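Local structure of adenylation domain (Streptomyces sp., 5N9X) at residues 201-206 against 224-229; 443-448 against 483-488; 157-162 against 178-183. The protein belongs to the ANL superfamily of AMP-binding enzymes and joins a large N-terminal region to a smaller C-terminal domain. All coordinates share one frame; numbering follows the deposited sequence.

In the fold
Followed from the N terminus, the chain first makes contact 3, where 157-162 meets 178-183 and closes the hairpin of strands 161-167 and 175-180 just as helix 181-191 starts. That helix leads on to strand 202-205, and contact 1 closes the next loop by pairing it with strand 227-230, with helix 213-222 as the connection. Much later, in the C-terminal domain, contact 2 sets the turn between helix 435-443 and strand 450-457 against helix 482-492. The three loops lie in series, so none nests or crosses. Contacts 1 and 3 have centres about 23 Å apart; the centre of contact 2 lies about 40 Å from that of contact 1 and about 47 Å from that of contact 3.

Contact 1: residues 201-206 against 224-229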
loop_
_atom_site.group_PDB
_atom_site.type_symbol
_atom_site.label_atom_id
_atom_site.label_comp_id
_atom_site.label_asym_id
_atom_site.label_seq_id
_atom_site.Cartn_x
_atom_site.Cartn_y
_atom_site.Cartn_z
ATOM N N ASP A 201 -18.390 2.086 -12.132
ATOM C CA ASP A 201 -17.430 2.799 -11.294
ATOM C C ASP A 201 -16.226 3.378 -12.070
ATOM O O ASP A 201 -15.901 2.950 -13.181
ATOM C CB ASP A 201 -16.944 1.874 -10.148
ATOM C CG ASP A 201 -17.971 1.750 -9.022
ATOM O OD1 ASP A 201 -18.420 2.802 -8.528
ATOM O OD2 ASP A 201 -18.344 0.615 -8.647
ATOM N N ARG A 202 -15.616 4.403 -11.482
ATOM C CA ARG A 202 -14.337 4.905 -11.930
ATOM C C ARG A 202 -13.353 4.806 -10.773
ATOM O O ARG A 202 -13.574 5.408 -9.713
ATOM C CB ARG A 202 -14.430 6.346 -12.409
ATOM C CG ARG A 202 -14.860 6.531 -13.852
ATOM C CD ARG A 202 -16.260 7.091 -13.898
ATOM N NE ARG A 202 -16.611 7.559 -15.229
ATOM C CZ ARG A 202 -17.667 8.323 -15.492
ATOM N NH1 ARG A 202 -18.477 8.704 -14.510
ATOM N NH2 ARG A 202 -17.914 8.711 -16.739
ATOM N N TRP A 203 -12.275 4.053 -10.982
ATOM C CA TRP A 203 -11.243 3.885 -9.973
ATOM C C TRP A 203 -10.075 4.806 -10.329
ATOM O O TRP A 203 -9.749 4.985 -11.503
ATOM C CB TRP A 203 -10.783 2.432 -9.905
ATOM C CG TRP A 203 -11.785 1.476 -9.302
ATOM C CD1 TRP A 203 -13.016 1.150 -9.800
ATOM C CD2 TRP A 203 -11.613 0.691 -8.122
ATOM N NE1 TRP A 203 -13.620 0.231 -8.996
ATOM C CE2 TRP A 203 -12.791 -0.068 -7.951
ATOM C CE3 TRP A 203 -10.582 0.560 -7.190
ATOM C CZ2 TRP A 203 -12.970 -0.948 -6.876
ATOM C CZ3 TRP A 203 -10.749 -0.311 -6.143
ATOM C CH2 TRP A 203 -11.940 -1.059 -5.988
ATOM N N LEU A 204 -9.452 5.405 -9.323
ATOM C CA LEU A 204 -8.307 6.256 -9.583
ATOM C C LEU A 204 -7.048 5.440 -9.367
ATOM O O LEU A 204 -6.914 4.821 -8.327
ATOM C CB LEU A 204 -8.334 7.490 -8.667
ATOM C CG LEU A 204 -7.240 8.541 -8.870
ATOM C CD1 LEU A 204 -7.352 9.123 -10.272
ATOM C CD2 LEU A 204 -7.333 9.639 -7.819
ATOM N N LEU A 205 -6.137 5.394 -10.335
ATOM C CA LEU A 205 -4.825 4.803 -10.063
ATOM C C LEU A 205 -3.921 5.893 -9.447
ATOM O O LEU A 205 -3.174 6.596 -10.137
ATOM C CB LEU A 205 -4.205 4.181 -11.321
ATOM C CG LEU A 205 -2.805 3.573 -11.114
ATOM C CD1 LEU A 205 -2.931 2.271 -10.389
ATOM C CD2 LEU A 205 -2.097 3.323 -12.445
ATOM N N PHE A 206 -4.034 6.045 -8.133
ATOM C CA PHE A 206 -3.267 7.040 -7.417
ATOM C C PHE A 206 -1.857 6.541 -7.030
ATOM O O PHE A 206 -0.933 7.339 -6.887
ATOM C CB PHE A 206 -4.060 7.493 -6.175
ATOM C CG PHE A 206 -3.410 8.610 -5.403
ATOM C CD1 PHE A 206 -2.450 8.339 -4.434
ATOM C CD2 PHE A 206 -3.729 9.934 -5.667
ATOM C CE1 PHE A 206 -1.842 9.364 -3.727
ATOM C CE2 PHE A 206 -3.120 10.968 -4.961
ATOM C CZ PHE A 206 -2.180 10.679 -3.994
ATOM N N THR A 224 -14.146 -5.759 -13.111
ATOM C CA THR A 224 -15.595 -5.530 -13.066
ATOM C C THR A 224 -16.134 -4.821 -14.293
ATOM O O THR A 224 -17.337 -4.620 -14.401
ATOM C CB THR A 224 -15.989 -4.694 -11.839
ATOM O OG1 THR A 224 -15.327 -3.422 -11.918
ATOM C CG2 THR A 224 -15.585 -5.418 -10.561
ATOM N N GLY A 225 -15.249 -4.437 -15.212
ATOM C CA GLY A 225 -15.674 -3.672 -16.375
ATOM C C GLY A 225 -15.631 -2.174 -16.137
ATOM O O GLY A 225 -15.929 -1.377 -17.039
ATOM N N ALA A 226 -15.265 -1.794 -14.913
ATOM C CA ALA A 226 -15.199 -0.394 -14.532
ATOM C C ALA A 226 -14.046 0.303 -15.247
ATOM O O ALA A 226 -13.220 -0.326 -15.907
ATOM C CB ALA A 226 -15.044 -0.249 -13.014
ATOM N N GLU A 227 -13.985 1.609 -15.088
ATOM C CA GLU A 227 -12.945 2.412 -15.702
ATOM C C GLU A 227 -11.778 2.673 -14.745
ATOM O O GLU A 227 -11.998 2.946 -13.558
ATOM C CB GLU A 227 -13.549 3.737 -16.159
ATOM C CG GLU A 227 -12.694 4.552 -17.064
ATOM C CD GLU A 227 -13.381 5.845 -17.432
ATOM O OE1 GLU A 227 -14.590 5.815 -17.745
ATOM O OE2 GLU A 227 -12.731 6.898 -17.339
ATOM N N LEU A 228 -10.551 2.591 -15.261
ATOM C CA LEU A 228 -9.357 2.933 -14.487
ATOM C C LEU A 228 -8.787 4.285 -14.952
ATOM O O LEU A 228 -8.225 4.408 -16.047
ATOM C CB LEU A 228 -8.292 1.829 -14.604
ATOM C CG LEU A 228 -6.992 2.041 -13.806
ATOM C CD1 LEU A 228 -7.253 2.105 -12.305
ATOM C CD2 LEU A 228 -5.947 0.955 -14.092
ATOM N N VAL A 229 -8.934 5.300 -14.120
ATOM C CA VAL A 229 -8.403 6.616 -14.432
ATOM C C VAL A 229 -6.925 6.731 -14.007
ATOM O O VAL A 229 -6.614 6.680 -12.820
ATOM C CB VAL A 229 -9.246 7.693 -13.756
ATOM C CG1 VAL A 229 -8.748 9.074 -14.128
ATOM C CG2 VAL A 229 -10.704 7.514 -14.152
HETATM O O HOH W 1 -15.949 -1.443 -9.948
#
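R202, W203 and L204 pair in parallel register with E227, L228 and V229, the two strands of a beta-alpha-beta crossover whose connecting helix is 213-222. The evidence is an unbroken ladder of four backbone bonds: E227 N to D201 O, W203 N to E227 O (2.8 Å), V229 N to W203 O (2.8 Å) and L205 N to V229 O. Strand 227-230 also bonds on its other edge to A36 and H38.

Side chains divide between the two faces. W203 and L228 lie on the face packed by the helix, where both touch A221; L228 CD1 also meets L205 CB at 3.8 Å. R202, L204, E227 and V229 take the other face. There L204 CD1 meets V229 CG1 at 4.1 Å, and V246 and L254 also pack on L204.

R202 and E227 form a long salt bridge, NE to OE1 3.7 Å. OE1 lies in the guanidinium plane at its edge, yet the carboxylate plane stands 86° to it, so the groups do not meet as a flat bidentate pair. E227 OE2 is held separately by H38 ND1, which would limit how far the carboxylate can swing. At the start of the ladder, D201 OD1 is taken by T252 and R279. One water accepts from W203 NE1 at 3.0 Å, hydrogen-bonds T224 OG1 at 2.9 Å and donates weakly to D201 OD2.

Contact 2: residues 443-448 against 483-488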
loop_
_atom_site.group_PDB
_atom_site.type_symbol
_atom_site.label_atom_id
_atom_site.label_comp_id
_atom_site.label_asym_id
_atom_site.label_seq_id
_atom_site.Cartn_x
_atom_site.Cartn_y
_atom_site.Cartn_z
ATOM N N ARG A 443 2.433 15.656 17.260
ATOM C CA ARG A 443 1.417 16.077 16.291
ATOM C C ARG A 443 0.272 16.919 16.898
ATOM O O ARG A 443 -0.360 17.721 16.210
ATOM C CB ARG A 443 0.834 14.848 15.587
ATOM C CG ARG A 443 1.528 14.494 14.293
ATOM C CD ARG A 443 0.812 13.358 13.577
ATOM N NE ARG A 443 1.776 12.445 12.971
ATOM C CZ ARG A 443 2.042 11.236 13.456
ATOM N NH1 ARG A 443 1.404 10.799 14.540
ATOM N NH2 ARG A 443 2.940 10.468 12.867
ATOM N N THR A 444 0.031 16.733 18.189
ATOM C CA THR A 444 -0.962 17.506 18.943
ATOM C C THR A 444 -0.706 19.016 18.860
ATOM O O THR A 444 -1.611 19.819 19.053
ATOM C CB THR A 444 -0.998 17.022 20.422
ATOM O OG1 THR A 444 -1.933 15.949 20.541
ATOM C CG2 THR A 444 -1.412 18.095 21.368
ATOM N N HIS A 445 0.507 19.413 18.499
ATOM C CA HIS A 445 0.776 20.841 18.308
ATOM C C HIS A 445 0.157 21.377 17.012
ATOM O O HIS A 445 0.517 20.943 15.929
ATOM C CB HIS A 445 2.283 21.117 18.313
ATOM C CG HIS A 445 2.629 22.561 18.474
ATOM N ND1 HIS A 445 2.442 23.491 17.473
ATOM C CD2 HIS A 445 3.138 23.238 19.525
ATOM C CE1 HIS A 445 2.832 24.676 17.902
ATOM N NE2 HIS A 445 3.261 24.549 19.143
ATOM N N PRO A 446 -0.717 22.382 17.127
ATOM C CA PRO A 446 -1.535 22.856 15.994
ATOM C C PRO A 446 -0.771 23.170 14.694
ATOM O O PRO A 446 -1.299 22.939 13.606
ATOM C CB PRO A 446 -2.200 24.132 16.537
ATOM C CG PRO A 446 -1.787 24.249 18.000
ATOM C CD PRO A 446 -0.605 23.375 18.210
ATOM N N ALA A 447 0.454 23.669 14.810
ATOM C CA ALA A 447 1.247 24.053 13.645
ATOM C C ALA A 447 2.154 22.914 13.133
ATOM O O ALA A 447 2.978 23.118 12.219
ATOM C CB ALA A 447 2.079 25.278 13.975
ATOM N N VAL A 448 1.998 21.729 13.715
ATOM C CA VAL A 448 2.754 20.569 13.285
ATOM C C VAL A 448 1.918 19.604 12.458
ATOM O O VAL A 448 0.967 19.021 12.978
ATOM C CB VAL A 448 3.324 19.784 14.480
ATOM C CG1 VAL A 448 4.029 18.527 13.975
ATOM C CG2 VAL A 448 4.273 20.651 15.282
ATOM N N ARG A 483 11.964 24.740 20.509
ATOM C CA ARG A 483 11.726 25.267 21.850
ATOM C C ARG A 483 10.248 25.298 22.230
ATOM O O ARG A 483 9.862 24.831 23.302
ATOM C CB ARG A 483 12.320 26.667 21.944
ATOM C CG ARG A 483 12.703 27.118 23.336
ATOM C CD ARG A 483 13.149 28.553 23.299
ATOM N NE ARG A 483 13.325 29.102 24.641
ATOM C CZ ARG A 483 13.612 30.375 24.884
ATOM N NH1 ARG A 483 13.757 31.215 23.877
ATOM N NH2 ARG A 483 13.758 30.797 26.130
ATOM N N ALA A 484 9.417 25.848 21.349
ATOM C CA ALA A 484 7.978 25.885 21.587
ATOM C C ALA A 484 7.398 24.470 21.617
ATOM O O ALA A 484 6.518 24.161 22.420
ATOM C CB ALA A 484 7.284 26.725 20.524
ATOM N N LEU A 485 7.910 23.611 20.740
ATOM C CA LEU A 485 7.407 22.251 20.610
ATOM C C LEU A 485 7.753 21.463 21.866
ATOM O O LEU A 485 6.909 20.775 22.447
ATOM C CB LEU A 485 7.994 21.592 19.358
ATOM C CG LEU A 485 7.521 20.194 18.979
ATOM C CD1 LEU A 485 6.035 20.211 18.700
ATOM C CD2 LEU A 485 8.300 19.629 17.784
ATOM N N ARG A 486 9.006 21.595 22.287
ATOM C CA ARG A 486 9.529 20.960 23.484
ATOM C C ARG A 486 8.722 21.389 24.714
ATOM O O ARG A 486 8.323 20.553 25.529
ATOM C CB ARG A 486 11.013 21.316 23.624
ATOM C CG ARG A 486 11.714 20.881 24.880
ATOM C CD ARG A 486 13.152 21.410 24.895
ATOM N NE ARG A 486 14.010 20.832 23.857
ATOM C CZ ARG A 486 14.655 19.675 23.967
ATOM N NH1 ARG A 486 14.541 18.943 25.064
ATOM N NH2 ARG A 486 15.412 19.246 22.974
ATOM N N ALA A 487 8.469 22.692 24.829
ATOM C CA ALA A 487 7.669 23.246 25.924
ATOM C C ALA A 487 6.256 22.684 25.948
ATOM O O ALA A 487 5.718 22.404 27.009
ATOM C CB ALA A 487 7.610 24.767 25.822
ATOM N N HIS A 488 5.656 22.536 24.766
ATOM C CA HIS A 488 4.316 21.953 24.649
ATOM C C HIS A 488 4.245 20.477 25.030
ATOM O O HIS A 488 3.324 20.049 25.721
ATOM C CB HIS A 488 3.780 22.119 23.227
ATOM C CG HIS A 488 2.549 21.312 22.955
ATOM N ND1 HIS A 488 1.298 21.680 23.409
ATOM C CD2 HIS A 488 2.377 20.152 22.278
ATOM C CE1 HIS A 488 0.413 20.780 23.023
ATOM N NE2 HIS A 488 1.039 19.845 22.334
#
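V448 N bonds to H445 O at 2.8 Å, closing a type I turn, and both residues of this shortest polar bond rest on L485 of the facing helix. The turn follows helix 435-443 and precedes strand 450-457 in the C-terminal domain; its partner is one side of helix 482-492.

L485 CD1 packs against both, 3.9 Å from V448 CG2 and 3.9 Å from H445 CB. L485 has its CG anti to the backbone N (chi1 -176°), which sends the branch toward the turn although its CB sets off alongside it.

The two histidines make a T-shaped pair. The H445 ring presents its CD2 edge to the face of H488, with centroids 5.4 Å apart and planes at 87°; CD2 lies 3.9 Å from H488 CB and 4.0 Å from H488 CG. A weak bond from A447 N to ND1 on the same turn, together with P446 CD over one face, would restrain the rotation of the H445 ring. At the far end of H488, T444 CG2 comes to the ring edge, 3.2 Å from NE2, a tight approach.

The polar bonds of the turn are internal to it, and the meeting with the helix is made by apolar groups and by the edge-to-face ring pair. If the weak A447 N bond is real, H445 ND1 would be the unprotonated nitrogen, which would suit a neutral H445 ring pointing its C-H edge at H488.

Contact 3: residues 157-162 against 178-183; sequences GPQDVA and PVRHGN
A162 CB lies over the centre of the H181 imidazole, 3.8 Å from the ring centroid and almost on the ring normal, a CH-pi contact. In H181, chi1 (-81°) carries the ring to A162 and chi2 (-82°) turns its face to the methyl, while D160 O meets the ring edge at CD2, 3.3 Å away. Beyond this pair, ND1 is hydrogen-bonded to L20 N, fixing the ring's rotation, and L89 of helix 79-90 packs against both A162 and H181.

R180 leaves in a different direction. Its chain bends at chi2 (147°) and passes over the turn, so that Q159 O lies 3.0 Å above one face of the guanidinium, offset toward its rim. The Q159 side chain, itself folded back at chi2, brings OE1 within 2.7 Å of R180 NH1. That approach is too poorly angled for a hydrogen bond, and amide and guanidinium planes are well apart from parallel. The firm polar partner of NH1 is E373, by a salt bridge.

The frame beneath these side chains is the open end of a beta hairpin, strands 161-167 and 175-180, whose connecting loop carries the Ser/Thr/Gly-rich P-loop signature of the ANL family. V161 and R180 form an antiparallel non-hydrogen-bonded pair, and A162 N bonds to V179 O at 2.8 Å. Where strand turns into helix 181-191, R180 is the N-cap. Two first-turn amides are taken by the type I turn 157-160: H181 N by D160 O at 3.0 Å, nearly straight, and G182 N by P158 O at 2.8 Å on an in-plane lone pair. N183 OD1 accepts R180 N. V161 CG1 meets P178 CB at 3.8 Å.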
loop_
_atom_site.group_PDB
_atom_site.type_symbol
_atom_site.label_atom_id
_atom_site.label_comp_id
_atom_site.label_asym_id
_atom_site.label_seq_id
_atom_site.Cartn_x
_atom_site.Cartn_y
_atom_site.Cartn_z
ATOM N N GLY A 157 -1.904 -20.519 -13.618
ATOM C CA GLY A 157 -2.875 -21.061 -12.682
ATOM C C GLY A 157 -2.986 -20.231 -11.408
ATOM O O GLY A 157 -2.239 -19.272 -11.221
ATOM N N PRO A 158 -3.941 -20.574 -10.534
ATOM C CA PRO A 158 -4.076 -19.867 -9.252
ATOM C C PRO A 158 -2.793 -19.895 -8.426
ATOM O O PRO A 158 -2.505 -18.944 -7.689
ATOM C CB PRO A 158 -5.201 -20.628 -8.529
ATOM C CG PRO A 158 -5.546 -21.816 -9.397
ATOM C CD PRO A 158 -5.072 -21.484 -10.783
ATOM N N GLN A 159 -2.020 -20.971 -8.548
ATOM C CA GLN A 159 -0.806 -21.081 -7.753
ATOM C C GLN A 159 0.421 -20.491 -8.415
ATOM O O GLN A 159 1.484 -20.529 -7.831
ATOM C CB GLN A 159 -0.565 -22.538 -7.366
ATOM C CG GLN A 159 -1.788 -23.190 -6.720
ATOM C CD GLN A 159 -1.949 -22.822 -5.243
ATOM O OE1 GLN A 159 -1.555 -21.733 -4.804
ATOM N NE2 GLN A 159 -2.525 -23.739 -4.467
ATOM N N ASP A 160 0.277 -19.901 -9.599
ATOM C CA ASP A 160 1.369 -19.111 -10.171
ATOM C C ASP A 160 1.442 -17.681 -9.615
ATOM O O ASP A 160 0.430 -17.055 -9.307
ATOM C CB ASP A 160 1.274 -19.097 -11.704
ATOM C CG ASP A 160 1.638 -20.458 -12.316
ATOM O OD1 ASP A 160 2.834 -20.823 -12.210
ATOM O OD2 ASP A 160 0.750 -21.168 -12.862
ATOM N N VAL A 161 2.665 -17.192 -9.457
ATOM C CA VAL A 161 2.922 -15.865 -8.919
ATOM C C VAL A 161 2.499 -14.799 -9.917
ATOM O O VAL A 161 2.879 -14.839 -11.086
ATOM C CB VAL A 161 4.418 -15.684 -8.553
ATOM C CG1 VAL A 161 4.688 -14.324 -7.965
ATOM C CG2 VAL A 161 4.851 -16.757 -7.566
ATOM N N ALA A 162 1.711 -13.841 -9.439
ATOM C CA ALA A 162 1.253 -12.757 -10.276
ATOM C C ALA A 162 2.227 -11.588 -10.178
ATOM O O ALA A 162 2.550 -10.933 -11.165
ATOM C CB ALA A 162 -0.164 -12.327 -9.871
ATOM N N PRO A 178 6.337 -12.411 -2.986
ATOM C CA PRO A 178 5.638 -12.891 -4.187
ATOM C C PRO A 178 4.182 -13.222 -3.897
ATOM O O PRO A 178 3.886 -14.036 -3.018
ATOM C CB PRO A 178 6.425 -14.145 -4.580
ATOM C CG PRO A 178 6.976 -14.648 -3.268
ATOM C CD PRO A 178 7.149 -13.464 -2.348
ATOM N N VAL A 179 3.276 -12.598 -4.641
ATOM C CA VAL A 179 1.842 -12.800 -4.429
ATOM C C VAL A 179 1.236 -13.548 -5.605
ATOM O O VAL A 179 1.368 -13.110 -6.762
ATOM C CB VAL A 179 1.122 -11.454 -4.227
ATOM C CG1 VAL A 179 -0.387 -11.631 -4.141
ATOM C CG2 VAL A 179 1.672 -10.768 -2.997
ATOM N N ARG A 180 0.583 -14.671 -5.312
ATOM C CA ARG A 180 -0.029 -15.514 -6.356
ATOM C C ARG A 180 -1.410 -15.055 -6.867
ATOM O O ARG A 180 -2.137 -14.347 -6.176
ATOM C CB ARG A 180 -0.143 -16.948 -5.845
ATOM C CG ARG A 180 1.197 -17.638 -5.721
ATOM C CD ARG A 180 1.212 -18.615 -4.565
ATOM N NE ARG A 180 2.138 -19.722 -4.826
ATOM C CZ ARG A 180 1.955 -20.973 -4.403
ATOM N NH1 ARG A 180 0.888 -21.281 -3.671
ATOM N NH2 ARG A 180 2.840 -21.918 -4.706
ATOM N N HIS A 181 -1.742 -15.467 -8.088
ATOM C CA HIS A 181 -3.031 -15.191 -8.711
ATOM C C HIS A 181 -4.187 -15.519 -7.772
ATOM O O HIS A 181 -5.062 -14.687 -7.553
ATOM C CB HIS A 181 -3.161 -15.981 -10.025
ATOM C CG HIS A 181 -2.472 -15.332 -11.188
ATOM N ND1 HIS A 181 -3.043 -14.307 -11.921
ATOM C CD2 HIS A 181 -1.261 -15.567 -11.749
ATOM C CE1 HIS A 181 -2.206 -13.932 -12.871
ATOM N NE2 HIS A 181 -1.115 -14.678 -12.789
ATOM N N GLY A 182 -4.182 -16.727 -7.217
ATOM C CA GLY A 182 -5.151 -17.137 -6.216
ATOM C C GLY A 182 -5.160 -16.298 -4.954
ATOM O O GLY A 182 -6.207 -16.138 -4.317
ATOM N N ASN A 183 -4.012 -15.752 -4.563
ATOM C CA ASN A 183 -4.034 -14.787 -3.467
ATOM C C ASN A 183 -4.888 -13.571 -3.864
ATOM O O ASN A 183 -5.851 -13.236 -3.165
ATOM C CB ASN A 183 -2.632 -14.317 -3.062
ATOM C CG ASN A 183 -1.733 -15.439 -2.529
ATOM O OD1 ASN A 183 -0.560 -15.457 -2.831
ATOM N ND2 ASN A 183 -2.273 -16.329 -1.698
#